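Local structure of DUF2790 domain-containing protein (Pseudomonas aeruginosa, 4F98) at residues Val43-Glu48 with Ile57-Trp62; Pro13-His18 with Glu53-Arg58; Gln22-Asn27 with Tyr47-Gly52. The protein is of unknown function but belongs to the DUF2790 family, probably being exported by way of an N-terminal signal, and forms a two-chain assembly in the crystal. All blocks are in the same frame, centred on the assembly; numbering follows the deposited sequence.

Contact 1: Val43-Glu48 with Ile57-Trp62; sequences VTVVYE and IRFLEW
Val-43 lays its CG1 methyl over one face of the Phe-59 ring, 3.6 Å from the ring centroid to CG1 and displaced toward the CE2 side of the rim. Both residues reach this CH-pi contact from the same face of the sheet, where their backbones form a hydrogen-bonded antiparallel pair. Phe-59 swings its ring back across the neighbouring strand because CG lies between the backbone N and the carbonyl carbon (chi1 54°). The edge of the same ring receives Val-45, whose CG2 is 3.8 Å from Phe-59 CZ, and Ile-57 continues the apolar row by setting CG1 against Val-45 CB at 3.9 Å. At the other end of the row the Glu-61 side chain crosses Val-43 at about a right angle, its carboxylate carbon CD 3.6 Å from Val-43 CB; the carboxylate oxygens themselves are held by Arg-31 and Asn-34. On the reverse face Thr-44 and Arg-58 run side by side, with Thr-44 OG1 3.3 Å from Arg-58 CD in the conformer described.

Beneath these side chains lies a regular ladder. Val-43 and Phe-59 exchange two backbone hydrogen bonds, as do Val-45 and Ile-57, each of 2.9 Å between N and O. The axes of 43-48 and 57-62 run 145° apart, antiparallel with a marked twist.

Strand 40-48 is the middle member of a three-stranded antiparallel sheet, with 54-62 along one border and 27-31 along the other. Trp-62 of the second subunit packs on Val-45, Ile-57 and Phe-59, so the apolar face also belongs to the dimer interface.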
loop_
_atom_site.group_PDB
_atom_site.type_symbol
_atom_site.label_atom_id
_atom_site.label_comp_id
_atom_site.label_asym_id
_atom_site.label_seq_id
_atom_site.Cartn_x
_atom_site.Cartn_y
_atom_site.Cartn_z
ATOM N N VAL A 43 -2.498 5.808 -5.073
ATOM C CA VAL A 43 -1.490 6.451 -4.243
ATOM C C VAL A 43 -0.389 7.007 -5.129
ATOM O O VAL A 43 0.030 6.373 -6.106
ATOM C CB VAL A 43 -0.911 5.454 -3.188
ATOM C CG1 VAL A 43 -0.428 4.159 -3.819
ATOM C CG2 VAL A 43 0.189 6.110 -2.348
ATOM N N THR A 44 0.047 8.213 -4.779
ATOM C CA THR A 44 1.195 8.847 -5.386
ATOM C C THR A 44 2.273 9.007 -4.335
ATOM O O THR A 44 1.986 9.446 -3.221
ATOM C CB THR A 44 0.823 10.201 -5.962
ATOM O OG1 THR A 44 -0.227 10.000 -6.912
ATOM C CG2 THR A 44 2.021 10.868 -6.638
ATOM N N VAL A 45 3.491 8.644 -4.688
ATOM C CA VAL A 45 4.671 8.802 -3.861
ATOM C C VAL A 45 5.703 9.665 -4.582
ATOM O O VAL A 45 5.919 9.497 -5.776
ATOM C CB VAL A 45 5.286 7.435 -3.476
ATOM C CG1 VAL A 45 6.675 7.605 -2.822
ATOM C CG2 VAL A 45 4.330 6.664 -2.565
ATOM N N VAL A 46 6.300 10.620 -3.861
ATOM C CA VAL A 46 7.532 11.264 -4.294
ATOM C C VAL A 46 8.621 10.843 -3.323
ATOM O O VAL A 46 8.477 11.021 -2.116
ATOM C CB VAL A 46 7.427 12.783 -4.388
ATOM C CG1 VAL A 46 8.783 13.411 -4.823
ATOM C CG2 VAL A 46 6.267 13.160 -5.321
ATOM N N TYR A 47 9.697 10.276 -3.847
ATOM C CA TYR A 47 10.836 9.853 -3.033
ATOM C C TYR A 47 12.143 10.415 -3.597
ATOM O O TYR A 47 12.242 10.746 -4.773
ATOM C CB TYR A 47 10.860 8.308 -2.853
ATOM C CG TYR A 47 11.316 7.522 -4.042
ATOM C CD1 TYR A 47 12.671 7.262 -4.250
ATOM C CD2 TYR A 47 10.398 7.053 -4.976
ATOM C CE1 TYR A 47 13.097 6.559 -5.365
ATOM C CE2 TYR A 47 10.828 6.330 -6.106
ATOM C CZ TYR A 47 12.171 6.105 -6.299
ATOM O OH TYR A 47 12.612 5.418 -7.397
ATOM N N GLU A 48 13.140 10.464 -2.721
ATOM C CA GLU A 48 14.499 10.919 -3.012
ATOM C C GLU A 48 15.400 9.703 -2.987
ATOM O O GLU A 48 15.334 8.916 -2.028
ATOM C CB GLU A 48 14.936 11.915 -1.936
ATOM C CG GLU A 48 16.365 12.423 -2.052
ATOM C CD GLU A 48 16.872 13.101 -0.807
ATOM O OE1 GLU A 48 16.195 13.069 0.243
ATOM O OE2 GLU A 48 17.983 13.678 -0.887
ATOM N N ILE A 57 5.966 8.510 -8.539
ATOM C CA ILE A 57 5.351 7.250 -8.990
ATOM C C ILE A 57 3.897 7.232 -8.528
ATOM O O ILE A 57 3.561 7.821 -7.496
ATOM C CB ILE A 57 6.135 6.020 -8.508
ATOM C CG1 ILE A 57 6.362 6.061 -6.992
ATOM C CG2 ILE A 57 7.480 5.924 -9.263
ATOM C CD1 ILE A 57 6.917 4.769 -6.392
ATOM N N ARG A 58 3.030 6.627 -9.325
ATOM C CA ARG A 58 1.627 6.493 -8.971
ATOM C C ARG A 58 1.153 5.083 -9.273
ATOM O O ARG A 58 1.477 4.508 -10.317
ATOM C CB ARG A 58 0.758 7.554 -9.642
ATOM C CG ARG A 58 -0.688 7.583 -9.139
ATOM C CD ARG A 58 -1.517 8.735 -9.695
ATOM N NE ARG A 58 -1.384 8.856 -11.140
ATOM C CZ ARG A 58 -0.819 9.893 -11.763
ATOM N NH1 ARG A 58 -0.314 10.938 -11.079
ATOM N NH2 ARG A 58 -0.751 9.862 -13.079
ATOM N N PHE A 59 0.412 4.523 -8.320
ATOM C CA PHE A 59 0.099 3.098 -8.335
ATOM C C PHE A 59 -1.116 2.876 -7.423
ATOM O O PHE A 59 -1.843 3.842 -7.137
ATOM C CB PHE A 59 1.370 2.277 -7.966
ATOM C CG PHE A 59 2.020 2.691 -6.668
ATOM C CD1 PHE A 59 2.861 3.789 -6.605
ATOM C CD2 PHE A 59 1.828 1.951 -5.517
ATOM C CE1 PHE A 59 3.439 4.187 -5.410
ATOM C CE2 PHE A 59 2.421 2.328 -4.318
ATOM C CZ PHE A 59 3.244 3.459 -4.272
ATOM N N LEU A 60 -1.351 1.640 -7.004
ATOM C CA LEU A 60 -2.502 1.291 -6.171
ATOM C C LEU A 60 -2.029 0.706 -4.861
ATOM O O LEU A 60 -0.979 0.054 -4.794
ATOM C CB LEU A 60 -3.368 0.235 -6.868
ATOM C CG LEU A 60 -3.977 0.644 -8.204
ATOM C CD1 LEU A 60 -4.566 -0.603 -8.879
ATOM C CD2 LEU A 60 -5.011 1.768 -8.020
ATOM N N GLU A 61 -2.817 0.935 -3.812
ATOM C CA GLU A 61 -2.561 0.347 -2.505
ATOM C C GLU A 61 -3.873 0.114 -1.783
ATOM O O GLU A 61 -4.923 0.598 -2.210
ATOM C CB GLU A 61 -1.655 1.256 -1.694
ATOM C CG GLU A 61 -2.331 2.531 -1.200
ATOM C CD GLU A 61 -1.431 3.401 -0.328
ATOM O OE1 GLU A 61 -0.239 3.075 -0.115
ATOM O OE2 GLU A 61 -1.907 4.450 0.162
ATOM N N TRP A 62 -3.804 -0.600 -0.677
ATOM C CA TRP A 62 -4.963 -0.753 0.188
ATOM C C TRP A 62 -5.024 0.440 1.151
ATOM O O TRP A 62 -4.006 0.859 1.698
ATOM C CB TRP A 62 -4.890 -2.048 0.959
ATOM C CG TRP A 62 -5.047 -3.244 0.089
ATOM C CD1 TRP A 62 -4.174 -3.703 -0.852
ATOM C CD2 TRP A 62 -6.183 -4.128 0.035
ATOM N NE1 TRP A 62 -4.659 -4.832 -1.448
ATOM C CE2 TRP A 62 -5.893 -5.110 -0.935
ATOM C CE3 TRP A 62 -7.400 -4.196 0.726
ATOM C CZ2 TRP A 62 -6.781 -6.147 -1.242
ATOM C CZ3 TRP A 62 -8.287 -5.232 0.415
ATOM C CH2 TRP A 62 -7.966 -6.187 -0.558
#

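Contact 2: Pro13-His18 with Glu53-Arg58; sequences PVEEYH and ELHKIR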
loop_
_atom_site.group_PDB
_atom_site.type_symbol
_atom_site.label_atom_id
_atom_site.label_comp_id
_atom_site.label_asym_id
_atom_site.label_seq_id
_atom_site.Cartn_x
_atom_site.Cartn_y
_atom_site.Cartn_z
ATOM N N PRO A 13 7.353 14.392 -13.773
ATOM C CA PRO A 13 6.470 13.469 -14.462
ATOM C C PRO A 13 6.353 12.189 -13.652
ATOM O O PRO A 13 7.247 11.854 -12.902
ATOM C CB PRO A 13 7.225 13.181 -15.767
ATOM C CG PRO A 13 8.623 13.255 -15.382
ATOM C CD PRO A 13 8.713 14.323 -14.330
ATOM N N VAL A 14 5.249 11.490 -13.814
ATOM C CA VAL A 14 5.100 10.159 -13.246
ATOM C C VAL A 14 6.013 9.227 -14.041
ATOM O O VAL A 14 6.015 9.240 -15.281
ATOM C CB VAL A 14 3.642 9.675 -13.328
ATOM C CG1 VAL A 14 3.508 8.274 -12.794
ATOM C CG2 VAL A 14 2.751 10.579 -12.525
ATOM N N GLU A 15 6.817 8.449 -13.334
ATOM C CA GLU A 15 7.723 7.520 -13.986
ATOM C C GLU A 15 7.232 6.096 -13.883
ATOM O O GLU A 15 6.368 5.774 -13.084
ATOM C CB GLU A 15 9.151 7.710 -13.518
ATOM C CG GLU A 15 9.443 7.409 -12.132
ATOM C CD GLU A 15 10.851 7.864 -11.737
ATOM O OE1 GLU A 15 11.213 9.059 -11.917
ATOM O OE2 GLU A 15 11.587 7.008 -11.242
ATOM N N GLU A 16 7.787 5.258 -14.738
ATOM C CA GLU A 16 7.443 3.852 -14.789
ATOM C C GLU A 16 7.711 3.200 -13.437
ATOM O O GLU A 16 8.799 3.344 -12.898
ATOM C CB GLU A 16 8.250 3.183 -15.912
ATOM C CG GLU A 16 8.033 1.682 -16.027
ATOM C CD GLU A 16 8.519 1.078 -17.323
ATOM O OE1 GLU A 16 8.780 1.839 -18.268
ATOM O OE2 GLU A 16 8.634 -0.158 -17.405
ATOM N N TYR A 17 6.684 2.516 -12.927
ATOM C CA TYR A 17 6.881 1.786 -11.690
ATOM C C TYR A 17 6.248 0.386 -11.842
ATOM O O TYR A 17 5.368 0.121 -12.674
ATOM C CB TYR A 17 6.471 2.648 -10.461
ATOM C CG TYR A 17 6.562 1.983 -9.105
ATOM C CD1 TYR A 17 7.778 1.545 -8.587
ATOM C CD2 TYR A 17 5.429 1.769 -8.357
ATOM C CE1 TYR A 17 7.853 0.911 -7.370
ATOM C CE2 TYR A 17 5.503 1.145 -7.118
ATOM C CZ TYR A 17 6.718 0.716 -6.642
ATOM O OH TYR A 17 6.830 0.100 -5.416
ATOM N N HIS A 18 6.872 -0.541 -11.132
ATOM C CA HIS A 18 6.456 -1.946 -11.129
ATOM C C HIS A 18 6.387 -2.406 -9.704
ATOM O O HIS A 18 7.361 -2.260 -8.968
ATOM C CB HIS A 18 7.409 -2.809 -11.963
ATOM C CG HIS A 18 7.370 -2.462 -13.403
ATOM N ND1 HIS A 18 6.345 -2.865 -14.221
ATOM C CD2 HIS A 18 8.173 -1.669 -14.151
ATOM C CE1 HIS A 18 6.544 -2.372 -15.434
ATOM N NE2 HIS A 18 7.637 -1.621 -15.411
ATOM N N GLU A 53 18.312 12.632 -6.479
ATOM C CA GLU A 53 17.251 12.839 -7.449
ATOM C C GLU A 53 15.880 12.466 -6.886
ATOM O O GLU A 53 15.771 11.523 -6.101
ATOM C CB GLU A 53 17.556 12.004 -8.706
ATOM C CG GLU A 53 18.850 12.475 -9.437
ATOM C CD GLU A 53 18.672 13.846 -10.011
ATOM O OE1 GLU A 53 17.553 14.139 -10.452
ATOM O OE2 GLU A 53 19.623 14.643 -10.027
ATOM N N LEU A 54 14.851 13.195 -7.322
ATOM C CA LEU A 54 13.460 12.936 -6.954
ATOM C C LEU A 54 12.752 12.123 -8.018
ATOM O O LEU A 54 13.066 12.210 -9.198
ATOM C CB LEU A 54 12.710 14.238 -6.711
ATOM C CG LEU A 54 13.297 15.165 -5.649
ATOM C CD1 LEU A 54 12.371 16.349 -5.426
ATOM C CD2 LEU A 54 13.589 14.462 -4.330
ATOM N N HIS A 55 11.776 11.342 -7.564
ATOM C CA HIS A 55 11.009 10.449 -8.420
ATOM C C HIS A 55 9.552 10.456 -7.985
ATOM O O HIS A 55 9.284 10.321 -6.782
ATOM C CB HIS A 55 11.528 9.015 -8.280
ATOM C CG HIS A 55 12.990 8.866 -8.565
ATOM N ND1 HIS A 55 13.466 8.525 -9.809
ATOM C CD2 HIS A 55 14.081 9.007 -7.775
ATOM C CE1 HIS A 55 14.790 8.466 -9.777
ATOM N NE2 HIS A 55 15.187 8.765 -8.555
ATOM N N LYS A 56 8.643 10.669 -8.928
ATOM C CA LYS A 56 7.206 10.578 -8.696
ATOM C C LYS A 56 6.678 9.302 -9.330
ATOM O O LYS A 56 6.889 9.069 -10.528
ATOM C CB LYS A 56 6.490 11.783 -9.304
ATOM C CG LYS A 56 4.949 11.785 -9.182
ATOM C CD LYS A 56 4.302 12.956 -9.976
ATOM C CE LYS A 56 4.442 14.278 -9.294
ATOM N NZ LYS A 56 4.098 15.407 -10.170
ATOM N N ILE A 57 5.966 8.510 -8.539
ATOM C CA ILE A 57 5.351 7.250 -8.990
ATOM C C ILE A 57 3.897 7.232 -8.528
ATOM O O ILE A 57 3.561 7.821 -7.496
ATOM C CB ILE A 57 6.135 6.020 -8.508
ATOM C CG1 ILE A 57 6.362 6.061 -6.992
ATOM C CG2 ILE A 57 7.480 5.924 -9.263
ATOM C CD1 ILE A 57 6.917 4.769 -6.392
ATOM N N ARG A 58 3.030 6.627 -9.325
ATOM C CA ARG A 58 1.627 6.493 -8.971
ATOM C C ARG A 58 1.153 5.083 -9.273
ATOM O O ARG A 58 1.477 4.508 -10.317
ATOM C CB ARG A 58 0.758 7.554 -9.642
ATOM C CG ARG A 58 -0.688 7.583 -9.139
ATOM C CD ARG A 58 -1.517 8.735 -9.695
ATOM N NE ARG A 58 -1.384 8.856 -11.140
ATOM C CZ ARG A 58 -0.819 9.893 -11.763
ATOM N NH1 ARG A 58 -0.314 10.938 -11.079
ATOM N NH2 ARG A 58 -0.751 9.862 -13.079
HETATM O O HOH W 1 9.592 11.442 -11.607
HETATM O O HOH W 2 4.102 5.390 -11.687
#
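Tyr-17 and Ile-57 meet ring face to methyl: in the tyrosine conformer described, Ile-57 CD1 stands 3.7 Å from the centroid of the Tyr-17 ring, almost exactly on the ring normal (5° off). The second branch of the isoleucine is used as well, since Ile-57 CG2 lies 3.6 Å from Tyr-17 CB, and the two side chains touch from root to ring. The phenol oxygen looks beyond the contact, toward Trp-62 NE1 of the second subunit and a bound glycerol, with both of which it is hydrogen-bonded.

Glu-15 and His-55 are turned quite differently. The carboxylate plane stands perpendicular to the imidazole, whose ND1 donates to the syn side of Glu-15 OE2 at 2.8 Å; the bond is bent (138°), with OE2 tilted from the ring plane. A weak second bond runs from ND1 to Glu-15 OE1. Glu-15 CG occupies the position between backbone N and carbonyl carbon (chi1 66°), and the extended chain beyond it carries the carboxylate to the ring edge. His-55 NE2 is bonded to Asp-49, so both ring nitrogens have a carboxylate partner, an arrangement that would probably stabilise a protonated imidazole. More tentatively, since Arg-58 has a second conformer, Val-14 CG2 approaches its guanidinium obliquely.

The backbones are joined by Glu-15 N donating to Lys-56 O at 2.9 Å. Two waters complete the seam: one accepts from Lys-56 N and donates to Pro-13 O and Glu-15 OE1, while the other accepts from Arg-58 N and donates to Glu-15 O.

Here an irregular segment ahead of strand 27-31 crosses 54-62 steeply, a loop covering the border strand of a three-stranded antiparallel sheet.

Contact 3: Gln22-Asn27 with Tyr47-Gly52; sequences QLDVKN and YEDHSG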
loop_
_atom_site.group_PDB
_atom_site.type_symbol
_atom_site.label_atom_id
_atom_site.label_comp_id
_atom_site.label_asym_id
_atom_site.label_seq_id
_atom_site.Cartn_x
_atom_site.Cartn_y
_atom_site.Cartn_z
ATOM N N GLN A 22 12.811 -3.378 -6.713
ATOM C CA GLN A 22 13.800 -2.784 -5.814
ATOM C C GLN A 22 14.047 -1.347 -6.294
ATOM O O GLN A 22 14.311 -1.116 -7.471
ATOM C CB GLN A 22 15.122 -3.569 -5.835
ATOM N N LEU A 23 13.862 -0.388 -5.398
ATOM C CA LEU A 23 14.159 1.026 -5.675
ATOM C C LEU A 23 15.245 1.496 -4.724
ATOM O O LEU A 23 15.483 0.882 -3.675
ATOM C CB LEU A 23 12.906 1.902 -5.519
ATOM C CG LEU A 23 11.737 1.633 -6.466
ATOM C CD1 LEU A 23 10.572 2.568 -6.144
ATOM C CD2 LEU A 23 12.136 1.790 -7.907
ATOM N N ASP A 24 15.870 2.615 -5.078
ATOM C CA ASP A 24 16.848 3.242 -4.225
ATOM C C ASP A 24 16.133 4.382 -3.497
ATOM O O ASP A 24 16.059 5.500 -4.011
ATOM C CB ASP A 24 18.032 3.765 -5.031
ATOM C CG ASP A 24 19.067 4.462 -4.137
ATOM O OD1 ASP A 24 19.257 4.028 -2.976
ATOM O OD2 ASP A 24 19.658 5.444 -4.584
ATOM N N VAL A 25 15.567 4.074 -2.333
ATOM C CA VAL A 25 14.791 5.028 -1.542
ATOM C C VAL A 25 15.601 5.494 -0.344
ATOM O O VAL A 25 15.831 4.733 0.594
ATOM C CB VAL A 25 13.447 4.412 -1.063
ATOM C CG1 VAL A 25 12.652 5.441 -0.240
ATOM C CG2 VAL A 25 12.621 3.890 -2.260
ATOM N N LYS A 26 16.023 6.755 -0.372
ATOM C CA LYS A 26 16.652 7.370 0.792
ATOM C C LYS A 26 15.585 7.980 1.695
ATOM O O LYS A 26 15.559 7.723 2.890
ATOM C CB LYS A 26 17.636 8.445 0.381
ATOM C CG LYS A 26 18.437 9.014 1.542
ATOM C CD LYS A 26 19.417 10.049 1.054
ATOM C CE LYS A 26 20.215 10.651 2.201
ATOM N NZ LYS A 26 21.180 11.679 1.722
ATOM N N ASN A 27 14.735 8.827 1.115
ATOM C CA ASN A 27 13.669 9.501 1.840
ATOM C C ASN A 27 12.377 9.500 1.037
ATOM O O ASN A 27 12.398 9.650 -0.159
ATOM C CB ASN A 27 14.052 10.957 2.153
ATOM C CG ASN A 27 15.134 11.065 3.210
ATOM O OD1 ASN A 27 14.987 10.543 4.316
ATOM N ND2 ASN A 27 16.216 11.755 2.881
ATOM N N TYR A 47 9.697 10.276 -3.847
ATOM C CA TYR A 47 10.836 9.853 -3.033
ATOM C C TYR A 47 12.143 10.415 -3.597
ATOM O O TYR A 47 12.242 10.746 -4.773
ATOM C CB TYR A 47 10.860 8.308 -2.853
ATOM C CG TYR A 47 11.316 7.522 -4.042
ATOM C CD1 TYR A 47 12.671 7.262 -4.250
ATOM C CD2 TYR A 47 10.398 7.053 -4.976
ATOM C CE1 TYR A 47 13.097 6.559 -5.365
ATOM C CE2 TYR A 47 10.828 6.330 -6.106
ATOM C CZ TYR A 47 12.171 6.105 -6.299
ATOM O OH TYR A 47 12.612 5.418 -7.397
ATOM N N GLU A 48 13.140 10.464 -2.721
ATOM C CA GLU A 48 14.499 10.919 -3.012
ATOM C C GLU A 48 15.400 9.703 -2.987
ATOM O O GLU A 48 15.334 8.916 -2.028
ATOM C CB GLU A 48 14.936 11.915 -1.936
ATOM C CG GLU A 48 16.365 12.423 -2.052
ATOM C CD GLU A 48 16.872 13.101 -0.807
ATOM O OE1 GLU A 48 16.195 13.069 0.243
ATOM O OE2 GLU A 48 17.983 13.678 -0.887
ATOM N N ASP A 49 16.244 9.565 -4.003
ATOM C CA ASP A 49 17.220 8.486 -4.034
ATOM C C ASP A 49 18.545 8.912 -3.388
ATOM O O ASP A 49 18.707 10.060 -2.998
ATOM C CB ASP A 49 17.380 7.910 -5.452
ATOM C CG ASP A 49 18.027 8.844 -6.446
ATOM O OD1 ASP A 49 18.832 9.723 -6.071
ATOM O OD2 ASP A 49 17.759 8.636 -7.655
ATOM N N HIS A 50 19.495 7.986 -3.268
ATOM C CA HIS A 50 20.767 8.309 -2.595
ATOM C C HIS A 50 21.647 9.281 -3.387
ATOM O O HIS A 50 22.490 9.952 -2.784
ATOM C CB HIS A 50 21.503 7.037 -2.122
ATOM C CG HIS A 50 20.884 6.419 -0.896
ATOM N ND1 HIS A 50 19.954 5.400 -0.952
ATOM C CD2 HIS A 50 21.027 6.719 0.420
ATOM C CE1 HIS A 50 19.577 5.081 0.273
ATOM N NE2 HIS A 50 20.210 5.867 1.124
ATOM N N SER A 51 21.443 9.384 -4.704
ATOM C CA SER A 51 22.151 10.362 -5.527
ATOM C C SER A 51 21.593 11.781 -5.328
ATOM O O SER A 51 22.263 12.758 -5.656
ATOM C CB SER A 51 22.104 9.966 -7.007
ATOM O OG SER A 51 22.663 8.677 -7.206
ATOM N N GLY A 52 20.363 11.886 -4.797
ATOM C CA GLY A 52 19.684 13.157 -4.544
ATOM C C GLY A 52 18.577 13.520 -5.524
ATOM O O GLY A 52 17.974 14.590 -5.411
HETATM O O HOH W 3 15.169 4.284 -7.423
HETATM O O HOH W 4 20.580 6.862 -6.590
HETATM O O HOH W 5 20.114 12.137 -1.517
HETATM O O HOH W 6 22.771 10.131 0.142
HETATM O O HOH W 7 19.492 13.862 1.357
#
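Asp-24 grips His-50 through both carboxylate oxygens. OD1 accepts from His-50 ND1 on its syn side, with the acceptor in the ring plane; the bond is an unusually short 2.5 Å as modelled, and its exact length is doubtful. OD2 accepts the backbone His-50 N at 2.9 Å, and a water that also meets Ser-51 OG donates to it. Lys-26 CB covers one face of the same imidazole, 3.7 Å from CB to the ring centroid.

Glu-48 O takes two donors, Lys-26 N at 2.8 Å and Asn-27 N at 3.2 Å, forming a classic beta bulge. Glu-48 N returns a bond to Asn-27 O, and Asn-27 ND2 donates nearly straight (172°) to Glu-48 OE1. Glu-48 OE2 is joined to Lys-26 NZ by a water that bonds both, the two atoms standing 4.6 Å apart, beyond a salt bridge. Another water links Asp-24 N to Tyr-47 OH, whereas Asp-24 O is buried against Asp-49 CB and the Tyr-47 ring edge with no hydrogen-bond partner.

Polar bonds thus tie segment 22-27 to His-50 within the type I turn Asp-49 to Gly-52, and a carboxylate bonded to ND1 would be expected to raise the imidazole's proton affinity, although its charge is not observed.

In the fold
Contact 1 lies near the centre of the chain and is partly buried, whereas contacts 2 and 3 are surface contacts that fasten irregular segments to the same hairpin. Contacts 1 and 2 share Ile-57 and Arg-58 on strand 54-62; contacts 1 and 3 share Tyr-47 and Glu-48 on strand 40-48. The chemistry follows the location: mainly a backbone ladder and apolar packing in contact 1, while in the other two apolar contacts are joined by histidine-carboxylate bonds and bridging waters. His-55 ties contact 2 to contact 3, reaching Asp-49 and stacking on Tyr-47. All three contacts also touch the second subunit.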